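Local coordinates for protein pre-crRNA processing endonuclease (Streptococcus pyogenes serotype M1, PDB 3VZH) that probably cleaves precursor CRISPR RNA as a Cas5d-type endoribonuclease, contributing to the maturation of guide RNAs in bacterial antiviral defence, at residues A[96-101]-A[154-159]. Sequence-based numbering, arbitrary orientation.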
ATOM      1  N   VAL A  96     -11.566   4.411  -2.455  1.00 20.84           N
ATOM      2  CA  VAL A  96     -11.445   4.129  -1.003  1.00 19.23           C
ATOM      3  C   VAL A  96     -10.713   2.796  -0.883  1.00 19.31           C
ATOM      4  O   VAL A  96     -11.048   1.843  -1.542  1.00 18.56           O
ATOM      5  CB  VAL A  96     -12.828   3.984  -0.344  1.00 21.27           C
ATOM      6  CG1 VAL A  96     -12.613   3.434   1.057  1.00 23.43           C
ATOM      7  CG2 VAL A  96     -13.637   5.304  -0.275  1.00 23.37           C
ATOM      8  N   TYR A  97      -9.656   2.717  -0.075  1.00 21.01           N
ATOM      9  CA  TYR A  97      -8.858   1.467   0.069  1.00 20.48           C
ATOM     10  C   TYR A  97      -8.646   1.281   1.538  1.00 19.56           C
ATOM     11  O   TYR A  97      -8.313   2.293   2.275  1.00 20.21           O
ATOM     12  CB  TYR A  97      -7.475   1.632  -0.548  1.00 19.94           C
ATOM     13  CG  TYR A  97      -7.529   1.905  -2.027  1.00 22.30           C
ATOM     14  CD1 TYR A  97      -8.084   0.966  -2.904  1.00 20.40           C
ATOM     15  CD2 TYR A  97      -7.026   3.070  -2.540  1.00 21.61           C
ATOM     16  CE1 TYR A  97      -8.162   1.258  -4.292  1.00 19.32           C
ATOM     17  CE2 TYR A  97      -7.088   3.359  -3.900  1.00 23.27           C
ATOM     18  CZ  TYR A  97      -7.643   2.427  -4.758  1.00 22.81           C
ATOM     19  OH  TYR A  97      -7.689   2.731  -6.106  1.00 23.02           O
ATOM     20  N   LEU A  98      -8.877   0.070   2.039  1.00 21.51           N
ATOM     21  CA  LEU A  98      -8.538  -0.188   3.410  1.00 20.41           C
ATOM     22  C   LEU A  98      -7.258  -1.034   3.349  1.00 22.31           C
ATOM     23  O   LEU A  98      -7.202  -2.094   2.608  1.00 20.09           O
ATOM     24  CB  LEU A  98      -9.711  -0.949   4.111  1.00 19.43           C
ATOM     25  CG  LEU A  98     -11.088  -0.399   3.796  1.00 19.20           C
ATOM     26  CD1 LEU A  98     -12.056  -1.254   4.612  1.00 19.44           C
ATOM     27  CD2 LEU A  98     -11.248   1.068   4.243  1.00 18.82           C
ATOM     28  N   ILE A  99      -6.228  -0.650   4.112  1.00 21.70           N
ATOM     29  CA  ILE A  99      -4.938  -1.307   4.028  1.00 20.48           C
ATOM     30  C   ILE A  99      -4.747  -2.013   5.401  1.00 20.50           C
ATOM     31  O   ILE A  99      -4.904  -1.378   6.451  1.00 20.65           O
ATOM     32  CB  ILE A  99      -3.795  -0.268   3.839  1.00 20.71           C
ATOM     33  CG1 ILE A  99      -4.096   0.641   2.625  1.00 20.41           C
ATOM     34  CG2 ILE A  99      -2.436  -0.955   3.609  1.00 19.93           C
ATOM     35  CD1 ILE A  99      -3.070   1.780   2.406  1.00 21.50           C
ATOM     36  N   LYS A 100      -4.301  -3.247   5.343  1.00 19.42           N
ATOM     37  CA  LYS A 100      -3.841  -4.035   6.518  1.00 19.66           C
ATOM     38  C   LYS A 100      -2.326  -4.141   6.407  1.00 20.85           C
ATOM     39  O   LYS A 100      -1.813  -4.519   5.350  1.00 20.52           O
ATOM     40  CB  LYS A 100      -4.489  -5.404   6.459  1.00 21.93           C
ATOM     41  CG  LYS A 100      -4.020  -6.328   7.579  1.00 22.28           C
ATOM     42  CD  LYS A 100      -4.690  -7.724   7.420  1.00 23.86           C
ATOM     43  CE  LYS A 100      -4.232  -8.655   8.565  1.00 26.56           C
ATOM     44  NZ  LYS A 100      -4.738 -10.063   8.331  1.00 30.93           N
ATOM     45  N   PHE A 101      -1.604  -3.788   7.483  1.00 20.46           N
ATOM     46  CA  PHE A 101      -0.166  -3.827   7.397  1.00 19.63           C
ATOM     47  C   PHE A 101       0.419  -4.067   8.794  1.00 21.48           C
ATOM     48  O   PHE A 101      -0.317  -3.939   9.784  1.00 22.92           O
ATOM     49  CB  PHE A 101       0.377  -2.584   6.777  1.00 21.21           C
ATOM     50  CG  PHE A 101       0.240  -1.319   7.627  1.00 21.88           C
ATOM     51  CD1 PHE A 101       1.353  -0.813   8.351  1.00 25.25           C
ATOM     52  CD2 PHE A 101      -0.936  -0.622   7.613  1.00 24.15           C
ATOM     53  CE1 PHE A 101       1.210   0.396   9.111  1.00 24.00           C
ATOM     54  CE2 PHE A 101      -1.080   0.558   8.367  1.00 25.59           C
ATOM     55  CZ  PHE A 101      -0.005   1.073   9.070  1.00 25.16           C
ATOM     56  N   GLU A 154     -12.143  -4.568  13.406  1.00 24.92           N
ATOM     57  CA  GLU A 154     -13.553  -4.847  13.134  1.00 28.14           C
ATOM     58  C   GLU A 154     -14.096  -4.147  11.888  1.00 25.62           C
ATOM     59  O   GLU A 154     -14.775  -4.754  11.051  1.00 25.89           O
ATOM     60  CB  GLU A 154     -14.508  -4.568  14.325  1.00 29.51           C
ATOM     61  CG  GLU A 154     -15.886  -5.116  14.080  1.00 36.92           C
ATOM     62  CD  GLU A 154     -16.779  -5.139  15.307  1.00 42.13           C
ATOM     63  OE1 GLU A 154     -16.282  -4.913  16.435  1.00 44.36           O
ATOM     64  OE2 GLU A 154     -17.995  -5.400  15.135  1.00 42.04           O
ATOM     65  N   GLU A 155     -13.798  -2.872  11.755  1.00 25.95           N
ATOM     66  CA  GLU A 155     -14.272  -2.138  10.590  1.00 25.07           C
ATOM     67  C   GLU A 155     -13.657  -2.682   9.301  1.00 27.85           C
ATOM     68  O   GLU A 155     -14.368  -2.756   8.234  1.00 28.21           O
ATOM     69  CB  GLU A 155     -14.039  -0.633  10.729  1.00 27.42           C
ATOM     70  CG  GLU A 155     -14.520   0.167   9.504  1.00 28.25           C
ATOM     71  CD  GLU A 155     -14.720   1.674   9.745  1.00 32.74           C
ATOM     72  OE1 GLU A 155     -14.962   2.450   8.764  1.00 31.84           O
ATOM     73  OE2 GLU A 155     -14.593   2.112  10.905  1.00 33.51           O
ATOM     74  N   TYR A 156     -12.337  -2.913   9.333  1.00 24.63           N
ATOM     75  CA  TYR A 156     -11.662  -3.589   8.233  1.00 25.49           C
ATOM     76  C   TYR A 156     -12.369  -4.864   7.694  1.00 26.87           C
ATOM     77  O   TYR A 156     -12.696  -4.986   6.501  1.00 25.87           O
ATOM     78  CB  TYR A 156     -10.215  -3.922   8.603  1.00 24.95           C
ATOM     79  CG  TYR A 156      -9.450  -4.490   7.387  1.00 24.86           C
ATOM     80  CD1 TYR A 156      -8.865  -3.661   6.442  1.00 23.54           C
ATOM     81  CD2 TYR A 156      -9.311  -5.888   7.250  1.00 24.69           C
ATOM     82  CE1 TYR A 156      -8.171  -4.188   5.350  1.00 24.29           C
ATOM     83  CE2 TYR A 156      -8.672  -6.460   6.152  1.00 23.86           C
ATOM     84  CZ  TYR A 156      -8.043  -5.603   5.231  1.00 24.09           C
ATOM     85  OH  TYR A 156      -7.409  -6.193   4.182  1.00 25.13           O
ATOM     86  N   GLU A 157     -12.643  -5.787   8.613  1.00 26.77           N
ATOM     87  CA  GLU A 157     -13.206  -7.071   8.283  1.00 32.25           C
ATOM     88  C   GLU A 157     -14.676  -6.950   7.873  1.00 33.00           C
ATOM     89  O   GLU A 157     -15.135  -7.709   7.025  1.00 36.11           O
ATOM     90  CB  GLU A 157     -13.055  -8.039   9.507  1.00 31.72           C
ATOM     91  CG  GLU A 157     -11.566  -8.349   9.685  1.00 35.81           C
ATOM     92  CD  GLU A 157     -11.255  -9.315  10.804  1.00 45.57           C
ATOM     93  OE1 GLU A 157     -12.207  -9.687  11.545  1.00 41.08           O
ATOM     94  OE2 GLU A 157     -10.062  -9.690  10.926  1.00 45.18           O
ATOM     95  N   THR A 158     -15.418  -6.005   8.432  1.00 28.71           N
ATOM     96  CA  THR A 158     -16.823  -5.993   8.132  1.00 31.16           C
ATOM     97  C   THR A 158     -17.244  -5.021   7.047  1.00 31.62           C
ATOM     98  O   THR A 158     -18.385  -5.069   6.602  1.00 33.01           O
ATOM     99  CB  THR A 158     -17.658  -5.835   9.408  1.00 32.37           C
ATOM    100  OG1 THR A 158     -17.446  -4.518   9.915  1.00 31.87           O
ATOM    101  CG2 THR A 158     -17.185  -6.835  10.387  1.00 36.30           C
ATOM    102  N   THR A 159     -16.319  -4.193   6.525  1.00 28.31           N
ATOM    103  CA  THR A 159     -16.778  -3.207   5.551  1.00 28.75           C
ATOM    104  C   THR A 159     -16.966  -3.922   4.221  1.00 31.20           C
ATOM    105  O   THR A 159     -16.042  -4.635   3.797  1.00 29.78           O
ATOM    106  CB  THR A 159     -15.730  -2.093   5.341  1.00 24.73           C
ATOM    107  OG1 THR A 159     -15.636  -1.295   6.549  1.00 28.75           O
ATOM    108  CG2 THR A 159     -16.125  -1.138   4.220  1.00 28.93           C
TER
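Leu98 and Tyr156 mark the nearest approach of the two backbones, their CA atoms 6.7 Å apart, where the helical turn 154-158 passes strand 96-101 with 9.5 Å between the axes and their N-to-C directions 121° apart. No hydrogen bond joins the segments, and the contact is one of packing around the Tyr156 ring. With CG anti to the backbone N (chi1 -174°), the ring reaches from the helix to the strand, and its outer edge spans the strand from Leu98 to Lys100. Tyr156 CD1 meets Leu98 CB at 3.7 Å. Leu98 O sits at the ring edge near its plane, 3.6 Å from Tyr156 CE1. Lys100 CB approaches obliquely, 3.8 Å from Tyr156 CZ.

The strand pairs with strands 9-15 and 55-64 in an antiparallel sheet, consistent with the RRM-like (ferredoxin-like) fold of Cas5 proteins. The short helix lies on one sheet face; Ile99 points to the other, against helix 39-49. The Tyr156 hydroxyl is hydrogen-bonded to Glu61 of strand 55-64, while Lys63 makes a cation-pi contact with the ring and bonds to Tyr156 O.

At the helix end, Leu98 CD1 reaches Thr159 CB at 3.8 Å. Thr159 OG1 turns back to donate to Glu155 O over 2.6 Å, tilted 34° from the carbonyl plane. Beyond its CB, the Lys100 chain runs extended away from the ring, where NZ forms a long, weak ion pair with Asp8.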